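Local structure of origin of replication complex subunit 1B (Arabidopsis thaliana, 5HH7) at residues Asp52-Ile63 with Gly72-Lys80; Arg190-Phe200 with Asp208-Glu216. The protein is a subunit of the plant origin recognition complex, and this piece of it, the BAH-PHD cassette, binds the unmodified tail of histone H3. One frame throughout, in Å; residues are numbered along the deposited sequence.

Contact 1 of 2, residues Asp52-Ile63 with Gly72-Lys80; sequences DCQICFKSDTNI and GGFHLKCLK. With ZN (zinc ion), chain C.
The imidazole of His-75 is the central flat group: CB of Cys-53 lies over one face, 4.1 Å from the ring centroid, while on the opposite side CG of Asp-60 stands above the rim. At the edge, the carbonyl O of Lys-58 comes in the ring plane, 3.2 Å from CE1 of His-75, and SG of Cys-56 lies near that plane. ND1 of His-75 binds the zinc ion at 2.6 Å; Cys-53, Cys-56 and Cys-78 complete this site of three cysteines and one histidine in the PHD finger. SG of Cys-53 is anti to its own backbone N (chi1 166°), which brings it to the metal, where it also accepts N-H bonds from Ile-55 and Cys-56 and a weak one from His-75. The Phe-74 ring receives CG1 of Ile-55 in plane at its edge, 3.8 Å from CD1 of Phe-74. Two backbone bonds frame the site, Gln-54 N to Gly-73 O (2.8 Å) and Leu-76 N to Ile-63 O. The side-chain OD1 of Asn-62 accepts from Lys-77 N (3.0 Å, 173°), the donor tilted from the carbonyl plane. One water joins Asp-52 O to Gly-73 N. Strand 73-75 pairs antiparallel with strand 64-66, whose Met-64 touches Cys-53 and His-75; Phe-74 packs on Cys-67 and Cys-93 of the other zinc site, and Ile-55 reaches Gln-94 on helix 94-98.

Contact 2 of 2, residues Arg190-Phe200 with Asp208-Glu216; sequences RHCSVKCPKEF and DDVFLCEYE
Ser-193, Val-194 and Lys-195 pair in parallel with Val-210, Phe-211 and Leu-212, and this ladder is the tight part of the contact. Four backbone bonds hold it: Ser-193 N to Asp-209 O (2.8 Å), Phe-211 N to Ser-193 O, Lys-195 N to Phe-211 O (2.7 Å) and Cys-213 N to Lys-195 O. On the face with Val-194 and Phe-211, CG1 of Val-194 presses on CB of Cys-213 at 3.4 Å, closer than usual for carbons, and CB of Cys-192 meets the Phe-211 ring edge in plane. On the other face CB of Leu-212 sits over the Phe-200 ring, 3.8 Å from its centroid. The solvent side is Pro-197, whose CG lies 3.5 Å from CD of Glu-214. The far end is polar and hydrated: in a salt bridge, Arg-190 NH1 meets OD2 of Asp-209 (2.9 Å) from above the carboxylate plane, whereas OD2 lies close to the guanidinium plane. Two waters held by the Asp-209 carboxylate reach NH2 of Arg-190 only weakly. Asp-47 also pairs with Arg-190, and Tyr-33 with Asp-209. Strands 188-195 and 210-218, joined through the short, weakly bonded helix 197-200, form a beta-alpha-beta unit of the BAH domain; strands 31-34 and 175-184 flank the pair, and helix 122-127 packs on Phe-211.

Contact 1 forms one zinc site of the PHD finger and contact 2 part of the BAH domain; their centres are 26 Å apart and their nearest atoms about 8 Å, without touching. Both are partly buried, but contact 2 lies near the centre of the chain and contact 1 far out. They share no strand. The first has little regular structure, and a metal with its sulfur and nitrogen ligands ties its loops together; the second relies on regular parallel pairing, apolar packing and a hydrated salt bridge. Residues 52-63 fall in one H3-binding region and Asp-208 ends another, consistent with a tail read jointly by two domains.

Contact 1 of 2, residues Asp52-Ile63 with Gly72-Lys80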
loop_
_atom_site.group_PDB
_atom_site.type_symbol
_atom_site.label_atom_id
_atom_site.label_comp_id
_atom_site.label_asym_id
_atom_site.label_seq_id
_atom_site.Cartn_x
_atom_site.Cartn_y
_atom_site.Cartn_z
ATOM N N ASP A 52 17.004 -3.150 2.397
ATOM C CA ASP A 52 18.384 -2.816 2.726
ATOM C C ASP A 52 18.486 -1.373 3.187
ATOM O O ASP A 52 17.686 -0.531 2.785
ATOM C CB ASP A 52 19.282 -2.997 1.499
ATOM C CG ASP A 52 19.408 -4.443 1.073
ATOM O OD1 ASP A 52 19.417 -4.705 -0.149
ATOM O OD2 ASP A 52 19.507 -5.316 1.959
ATOM N N CYS A 53 19.472 -1.080 4.029
ATOM C CA CYS A 53 19.794 0.309 4.310
ATOM C C CYS A 53 20.468 0.903 3.085
ATOM O O CYS A 53 21.310 0.262 2.456
ATOM C CB CYS A 53 20.723 0.451 5.507
ATOM S SG CYS A 53 21.427 2.113 5.592
ATOM N N GLN A 54 20.104 2.136 2.756
ATOM C CA GLN A 54 20.614 2.780 1.556
ATOM C C GLN A 54 22.010 3.362 1.752
ATOM O O GLN A 54 22.598 3.904 0.817
ATOM C CB GLN A 54 19.642 3.860 1.083
ATOM C CG GLN A 54 18.310 3.302 0.621
ATOM C CD GLN A 54 18.474 2.270 -0.476
ATOM O OE1 GLN A 54 18.934 2.586 -1.574
ATOM N NE2 GLN A 54 18.111 1.028 -0.183
ATOM N N ILE A 55 22.541 3.239 2.965
ATOM C CA ILE A 55 23.874 3.745 3.272
ATOM C C ILE A 55 24.907 2.625 3.419
ATOM O O ILE A 55 25.992 2.697 2.841
ATOM C CB ILE A 55 23.869 4.612 4.551
ATOM C CG1 ILE A 55 23.095 5.911 4.313
ATOM C CG2 ILE A 55 25.288 4.929 4.990
ATOM C CD1 ILE A 55 22.952 6.776 5.545
ATOM N N CYS A 56 24.567 1.592 4.187
ATOM C CA CYS A 56 25.523 0.529 4.506
ATOM C C CYS A 56 25.252 -0.761 3.735
ATOM O O CYS A 56 26.179 -1.524 3.451
ATOM C CB CYS A 56 25.513 0.227 6.007
ATOM S SG CYS A 56 24.370 -1.093 6.483
ATOM N N PHE A 57 23.980 -1.006 3.424
ATOM C CA PHE A 57 23.555 -2.213 2.712
ATOM C C PHE A 57 23.923 -3.502 3.444
ATOM O O PHE A 57 24.081 -4.555 2.826
ATOM C CB PHE A 57 24.108 -2.234 1.284
ATOM C CG PHE A 57 23.578 -1.134 0.416
ATOM C CD1 PHE A 57 22.413 -1.314 -0.311
ATOM C CD2 PHE A 57 24.239 0.079 0.328
ATOM C CE1 PHE A 57 21.919 -0.306 -1.112
ATOM C CE2 PHE A 57 23.750 1.092 -0.473
ATOM C CZ PHE A 57 22.588 0.899 -1.193
ATOM N N LYS A 58 24.065 -3.411 4.762
ATOM C CA LYS A 58 24.353 -4.584 5.578
ATOM C C LYS A 58 23.214 -4.838 6.561
ATOM O O LYS A 58 22.678 -3.901 7.156
ATOM C CB LYS A 58 25.686 -4.414 6.316
ATOM C CG LYS A 58 26.889 -4.306 5.386
ATOM C CD LYS A 58 28.212 -4.371 6.142
ATOM C CE LYS A 58 28.591 -3.035 6.770
ATOM N NZ LYS A 58 29.902 -3.120 7.481
ATOM N N SER A 59 22.834 -6.104 6.711
ATOM C CA SER A 59 21.808 -6.492 7.677
ATOM C C SER A 59 22.215 -6.081 9.089
ATOM O O SER A 59 23.404 -6.063 9.414
ATOM C CB SER A 59 21.570 -8.002 7.622
ATOM O OG SER A 59 20.713 -8.420 8.669
ATOM N N ASP A 60 21.232 -5.741 9.919
ATOM C CA ASP A 60 21.508 -5.261 11.270
ATOM C C ASP A 60 20.275 -5.261 12.170
ATOM O O ASP A 60 19.140 -5.177 11.696
ATOM C CB ASP A 60 22.096 -3.847 11.221
ATOM C CG ASP A 60 22.764 -3.442 12.521
ATOM O OD1 ASP A 60 22.186 -3.671 13.604
ATOM O OD2 ASP A 60 23.882 -2.896 12.463
ATOM N N THR A 61 20.523 -5.342 13.475
ATOM C CA THR A 61 19.477 -5.240 14.483
ATOM C C THR A 61 19.111 -3.786 14.770
ATOM O O THR A 61 18.065 -3.511 15.358
ATOM C CB THR A 61 19.914 -5.898 15.802
ATOM O OG1 THR A 61 21.275 -5.549 16.081
ATOM C CG2 THR A 61 19.801 -7.411 15.707
ATOM N N ASN A 62 19.976 -2.858 14.369
ATOM C CA ASN A 62 19.715 -1.440 14.589
ATOM C C ASN A 62 18.457 -0.999 13.853
ATOM O O ASN A 62 18.235 -1.390 12.707
ATOM C CB ASN A 62 20.907 -0.581 14.162
ATOM C CG ASN A 62 20.695 0.897 14.451
ATOM O OD1 ASN A 62 20.508 1.702 13.537
ATOM N ND2 ASN A 62 20.712 1.258 15.730
ATOM N N ILE A 63 17.640 -0.195 14.526
ATOM C CA ILE A 63 16.376 0.274 13.967
ATOM C C ILE A 63 16.577 1.001 12.642
ATOM O O ILE A 63 17.489 1.815 12.497
ATOM C CB ILE A 63 15.625 1.188 14.965
ATOM C CG1 ILE A 63 15.273 0.407 16.230
ATOM C CG2 ILE A 63 14.361 1.761 14.337
ATOM C CD1 ILE A 63 14.491 -0.863 15.962
ATOM N N GLY A 72 13.165 5.250 1.086
ATOM C CA GLY A 72 14.298 4.372 1.305
ATOM C C GLY A 72 14.487 4.075 2.781
ATOM O O GLY A 72 13.991 4.806 3.642
ATOM N N GLY A 73 15.207 2.998 3.074
ATOM C CA GLY A 73 15.476 2.608 4.446
ATOM C C GLY A 73 16.845 3.065 4.912
ATOM O O GLY A 73 17.805 3.055 4.142
ATOM N N PHE A 74 16.929 3.478 6.174
ATOM C CA PHE A 74 18.176 3.973 6.748
ATOM C C PHE A 74 18.301 3.569 8.213
ATOM O O PHE A 74 17.410 3.847 9.014
ATOM C CB PHE A 74 18.252 5.501 6.643
ATOM C CG PHE A 74 18.159 6.024 5.235
ATOM C CD1 PHE A 74 19.304 6.264 4.492
ATOM C CD2 PHE A 74 16.925 6.284 4.658
ATOM C CE1 PHE A 74 19.219 6.746 3.200
ATOM C CE2 PHE A 74 16.835 6.760 3.365
ATOM C CZ PHE A 74 17.984 6.989 2.634
ATOM N N HIS A 75 19.403 2.911 8.564
ATOM C CA HIS A 75 19.702 2.630 9.964
ATOM C C HIS A 75 19.914 3.950 10.700
ATOM O O HIS A 75 20.555 4.860 10.172
ATOM C CB HIS A 75 20.959 1.762 10.094
ATOM C CG HIS A 75 20.749 0.323 9.735
ATOM N ND1 HIS A 75 21.679 -0.411 9.032
ATOM C CD2 HIS A 75 19.724 -0.523 9.998
ATOM C CE1 HIS A 75 21.230 -1.641 8.861
ATOM N NE2 HIS A 75 20.048 -1.737 9.442
ATOM N N LEU A 76 19.373 4.054 11.911
ATOM C CA LEU A 76 19.568 5.241 12.739
ATOM C C LEU A 76 21.050 5.493 12.998
ATOM O O LEU A 76 21.529 6.624 12.896
ATOM C CB LEU A 76 18.843 5.092 14.078
ATOM C CG LEU A 76 17.314 5.096 14.090
ATOM C CD1 LEU A 76 16.806 4.822 15.497
ATOM C CD2 LEU A 76 16.770 6.419 13.571
ATOM N N LYS A 77 21.768 4.423 13.324
ATOM C CA LYS A 77 23.177 4.503 13.695
ATOM C C LYS A 77 24.070 4.883 12.520
ATOM O O LYS A 77 25.259 5.139 12.697
ATOM C CB LYS A 77 23.646 3.155 14.234
ATOM C CG LYS A 77 23.725 2.086 13.156
ATOM C CD LYS A 77 24.541 0.894 13.610
ATOM C CE LYS A 77 24.903 0.004 12.434
ATOM N NZ LYS A 77 25.705 0.727 11.409
ATOM N N CYS A 78 23.500 4.904 11.321
ATOM C CA CYS A 78 24.292 5.129 10.118
ATOM C C CYS A 78 24.084 6.515 9.525
ATOM O O CYS A 78 24.766 6.902 8.575
ATOM C CB CYS A 78 24.003 4.041 9.089
ATOM S SG CYS A 78 24.472 2.402 9.675
ATOM N N LEU A 79 23.152 7.265 10.102
ATOM C CA LEU A 79 22.941 8.649 9.703
ATOM C C LEU A 79 24.141 9.498 10.133
ATOM O O LEU A 79 24.928 9.088 10.987
ATOM C CB LEU A 79 21.648 9.188 10.317
ATOM C CG LEU A 79 20.399 8.344 10.039
ATOM C CD1 LEU A 79 19.165 8.943 10.687
ATOM C CD2 LEU A 79 20.188 8.179 8.549
ATOM N N LYS A 80 24.286 10.670 9.522
ATOM C CA LYS A 80 25.344 11.602 9.897
ATOM C C LYS A 80 24.758 12.949 10.324
ATOM O O LYS A 80 24.310 13.731 9.484
ATOM C CB LYS A 80 26.353 11.778 8.752
ATOM C CG LYS A 80 25.734 11.955 7.366
ATOM C CD LYS A 80 26.748 12.521 6.376
ATOM C CE LYS A 80 27.736 11.467 5.892
ATOM N NZ LYS A 80 27.204 10.691 4.736
HETATM ZN ZN ZN C . 23.134 1.176 7.577
HETATM O O HOH W 1 15.882 0.980 1.396
#

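Contact 2 of 2, residues Arg190-Phe200 with Asp208-Glu216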
loop_
_atom_site.group_PDB
_atom_site.type_symbol
_atom_site.label_atom_id
_atom_site.label_comp_id
_atom_site.label_asym_id
_atom_site.label_seq_id
_atom_site.Cartn_x
_atom_site.Cartn_y
_atom_site.Cartn_z
ATOM N N ARG A 190 -1.827 -10.293 -1.690
ATOM C CA ARG A 190 -2.016 -10.351 -0.242
ATOM C C ARG A 190 -2.630 -9.049 0.250
ATOM O O ARG A 190 -2.787 -8.102 -0.521
ATOM C CB ARG A 190 -0.694 -10.629 0.482
ATOM C CG ARG A 190 0.461 -9.735 0.055
ATOM C CD ARG A 190 1.760 -10.146 0.751
ATOM N NE ARG A 190 2.866 -9.235 0.466
ATOM C CZ ARG A 190 3.055 -8.077 1.093
ATOM N NH1 ARG A 190 2.210 -7.687 2.036
ATOM N NH2 ARG A 190 4.086 -7.307 0.772
ATOM N N HIS A 191 -2.985 -9.008 1.529
ATOM C CA HIS A 191 -3.570 -7.807 2.116
ATOM C C HIS A 191 -2.581 -6.648 2.173
ATOM O O HIS A 191 -1.375 -6.843 2.326
ATOM C CB HIS A 191 -4.072 -8.083 3.537
ATOM C CG HIS A 191 -5.350 -8.857 3.595
ATOM N ND1 HIS A 191 -5.385 -10.230 3.721
ATOM C CD2 HIS A 191 -6.643 -8.451 3.559
ATOM C CE1 HIS A 191 -6.642 -10.635 3.754
ATOM N NE2 HIS A 191 -7.426 -9.574 3.659
ATOM N N CYS A 192 -3.107 -5.436 2.040
ATOM C CA CYS A 192 -2.393 -4.246 2.479
ATOM C C CYS A 192 -3.298 -3.549 3.489
ATOM O O CYS A 192 -4.419 -3.997 3.728
ATOM C CB CYS A 192 -2.029 -3.328 1.306
ATOM S SG CYS A 192 -3.420 -2.715 0.323
ATOM N N SER A 193 -2.818 -2.474 4.098
ATOM C CA SER A 193 -3.626 -1.772 5.087
ATOM C C SER A 193 -3.786 -0.301 4.726
ATOM O O SER A 193 -2.829 0.471 4.779
ATOM C CB SER A 193 -3.024 -1.920 6.484
ATOM O OG SER A 193 -3.956 -1.517 7.473
ATOM N N VAL A 194 -5.002 0.080 4.353
ATOM C CA VAL A 194 -5.275 1.450 3.940
ATOM C C VAL A 194 -5.958 2.216 5.068
ATOM O O VAL A 194 -7.018 1.816 5.544
ATOM C CB VAL A 194 -6.153 1.487 2.682
ATOM C CG1 VAL A 194 -6.422 2.916 2.283
ATOM C CG2 VAL A 194 -5.471 0.738 1.545
ATOM N N LYS A 195 -5.346 3.319 5.487
ATOM C CA LYS A 195 -5.801 4.047 6.666
ATOM C C LYS A 195 -6.479 5.360 6.301
ATOM O O LYS A 195 -6.050 6.058 5.382
ATOM C CB LYS A 195 -4.616 4.347 7.588
ATOM C CG LYS A 195 -3.798 3.129 7.987
ATOM C CD LYS A 195 -4.589 2.217 8.914
ATOM C CE LYS A 195 -3.749 1.039 9.370
ATOM N NZ LYS A 195 -4.506 0.134 10.285
ATOM N N CYS A 196 -7.529 5.700 7.040
ATOM C CA CYS A 196 -8.136 7.021 6.940
ATOM C C CYS A 196 -7.175 8.009 7.605
ATOM O O CYS A 196 -6.289 7.588 8.356
ATOM C CB CYS A 196 -9.503 7.029 7.633
ATOM S SG CYS A 196 -9.439 6.909 9.428
ATOM N N PRO A 197 -7.332 9.318 7.330
ATOM C CA PRO A 197 -6.380 10.307 7.851
ATOM C C PRO A 197 -6.231 10.255 9.363
ATOM O O PRO A 197 -5.129 10.439 9.876
ATOM C CB PRO A 197 -7.007 11.644 7.451
ATOM C CG PRO A 197 -7.830 11.338 6.290
ATOM C CD PRO A 197 -8.354 9.947 6.474
ATOM N N LYS A 198 -7.329 10.002 10.067
ATOM C CA LYS A 198 -7.316 9.980 11.525
ATOM C C LYS A 198 -6.438 8.874 12.104
ATOM O O LYS A 198 -6.032 8.946 13.267
ATOM C CB LYS A 198 -8.738 9.830 12.069
ATOM C CG LYS A 198 -9.340 11.102 12.634
ATOM C CD LYS A 198 -9.295 12.248 11.641
ATOM C CE LYS A 198 -10.138 13.422 12.129
ATOM N NZ LYS A 198 -11.566 13.057 12.344
ATOM N N GLU A 199 -6.143 7.856 11.300
ATOM C CA GLU A 199 -5.415 6.693 11.801
ATOM C C GLU A 199 -4.073 6.449 11.111
ATOM O O GLU A 199 -3.327 5.550 11.499
ATOM C CB GLU A 199 -6.293 5.442 11.704
ATOM C CG GLU A 199 -7.628 5.585 12.414
ATOM C CD GLU A 199 -8.487 4.343 12.303
ATOM O OE1 GLU A 199 -8.098 3.411 11.568
ATOM O OE2 GLU A 199 -9.553 4.300 12.954
ATOM N N PHE A 200 -3.759 7.252 10.102
ATOM C CA PHE A 200 -2.546 7.030 9.319
ATOM C C PHE A 200 -1.252 7.255 10.103
ATOM O O PHE A 200 -0.358 6.408 10.083
ATOM C CB PHE A 200 -2.540 7.873 8.039
ATOM C CG PHE A 200 -1.292 7.703 7.212
ATOM C CD1 PHE A 200 -1.060 6.522 6.522
ATOM C CD2 PHE A 200 -0.347 8.718 7.136
ATOM C CE1 PHE A 200 0.089 6.355 5.767
ATOM C CE2 PHE A 200 0.806 8.557 6.380
ATOM C CZ PHE A 200 1.021 7.374 5.695
ATOM N N ASP A 208 5.528 -1.979 5.837
ATOM C CA ASP A 208 5.674 -1.472 4.474
ATOM C C ASP A 208 4.356 -1.345 3.713
ATOM O O ASP A 208 4.280 -0.645 2.705
ATOM C CB ASP A 208 6.618 -2.385 3.689
ATOM C CG ASP A 208 7.198 -1.709 2.470
ATOM O OD1 ASP A 208 7.478 -0.497 2.554
ATOM O OD2 ASP A 208 7.383 -2.388 1.437
ATOM N N ASP A 209 3.321 -2.023 4.191
ATOM C CA ASP A 209 2.087 -2.138 3.427
ATOM C C ASP A 209 0.978 -1.229 3.947
ATOM O O ASP A 209 -0.208 -1.538 3.823
ATOM C CB ASP A 209 1.650 -3.602 3.393
ATOM C CG ASP A 209 2.723 -4.502 2.806
ATOM O OD1 ASP A 209 3.130 -4.254 1.653
ATOM O OD2 ASP A 209 3.193 -5.424 3.506
ATOM N N VAL A 210 1.380 -0.095 4.512
ATOM C CA VAL A 210 0.438 0.868 5.066
ATOM C C VAL A 210 0.289 2.068 4.140
ATOM O O VAL A 210 1.279 2.683 3.739
ATOM C CB VAL A 210 0.893 1.345 6.460
ATOM C CG1 VAL A 210 -0.005 2.473 6.968
ATOM C CG2 VAL A 210 0.906 0.178 7.439
ATOM N N PHE A 211 -0.952 2.401 3.803
ATOM C CA PHE A 211 -1.216 3.522 2.911
ATOM C C PHE A 211 -2.257 4.463 3.495
ATOM O O PHE A 211 -3.009 4.098 4.396
ATOM C CB PHE A 211 -1.680 3.021 1.541
ATOM C CG PHE A 211 -0.714 2.079 0.895
ATOM C CD1 PHE A 211 0.344 2.563 0.142
ATOM C CD2 PHE A 211 -0.846 0.710 1.064
ATOM C CE1 PHE A 211 1.249 1.692 -0.442
ATOM C CE2 PHE A 211 0.056 -0.166 0.483
ATOM C CZ PHE A 211 1.104 0.327 -0.270
ATOM N N LEU A 212 -2.281 5.680 2.967
ATOM C CA LEU A 212 -3.253 6.686 3.363
ATOM C C LEU A 212 -4.304 6.829 2.274
ATOM O O LEU A 212 -3.968 6.910 1.094
ATOM C CB LEU A 212 -2.555 8.034 3.549
ATOM C CG LEU A 212 -3.473 9.262 3.576
ATOM C CD1 LEU A 212 -4.274 9.296 4.861
ATOM C CD2 LEU A 212 -2.674 10.559 3.395
ATOM N N CYS A 213 -5.574 6.848 2.665
ATOM C CA CYS A 213 -6.633 7.237 1.738
ATOM C C CYS A 213 -7.658 8.121 2.422
ATOM O O CYS A 213 -8.342 7.689 3.353
ATOM C CB CYS A 213 -7.333 6.027 1.125
ATOM S SG CYS A 213 -8.578 6.481 -0.114
ATOM N N GLU A 214 -7.754 9.362 1.956
ATOM C CA GLU A 214 -8.728 10.307 2.480
ATOM C C GLU A 214 -9.878 10.516 1.502
ATOM O O GLU A 214 -11.010 10.772 1.913
ATOM C CB GLU A 214 -8.055 11.649 2.780
ATOM C CG GLU A 214 -9.009 12.720 3.306
ATOM C CD GLU A 214 -8.282 13.887 3.951
ATOM O OE1 GLU A 214 -7.052 13.995 3.771
ATOM O OE2 GLU A 214 -8.942 14.690 4.648
ATOM N N TYR A 215 -9.589 10.404 0.208
ATOM C CA TYR A 215 -10.558 10.795 -0.814
ATOM C C TYR A 215 -11.010 9.689 -1.747
ATOM O O TYR A 215 -10.242 8.801 -2.123
ATOM C CB TYR A 215 -10.011 11.933 -1.680
ATOM C CG TYR A 215 -9.638 13.165 -0.902
ATOM C CD1 TYR A 215 -10.599 14.104 -0.544
ATOM C CD2 TYR A 215 -8.323 13.386 -0.516
ATOM C CE1 TYR A 215 -10.254 15.235 0.172
ATOM C CE2 TYR A 215 -7.970 14.506 0.198
ATOM C CZ TYR A 215 -8.935 15.429 0.538
ATOM O OH TYR A 215 -8.574 16.547 1.252
ATOM N N GLU A 216 -12.277 9.787 -2.125
ATOM C CA GLU A 216 -12.813 9.072 -3.262
ATOM C C GLU A 216 -12.555 9.929 -4.494
ATOM O O GLU A 216 -12.824 11.130 -4.489
ATOM C CB GLU A 216 -14.314 8.866 -3.074
ATOM C CG GLU A 216 -15.045 8.351 -4.295
ATOM C CD GLU A 216 -16.548 8.357 -4.095
ATOM O OE1 GLU A 216 -17.026 7.670 -3.166
ATOM O OE2 GLU A 216 -17.244 9.064 -4.854
HETATM O O HOH W 2 5.527 -4.266 0.533
HETATM O O HOH W 3 5.911 -6.171 3.239
#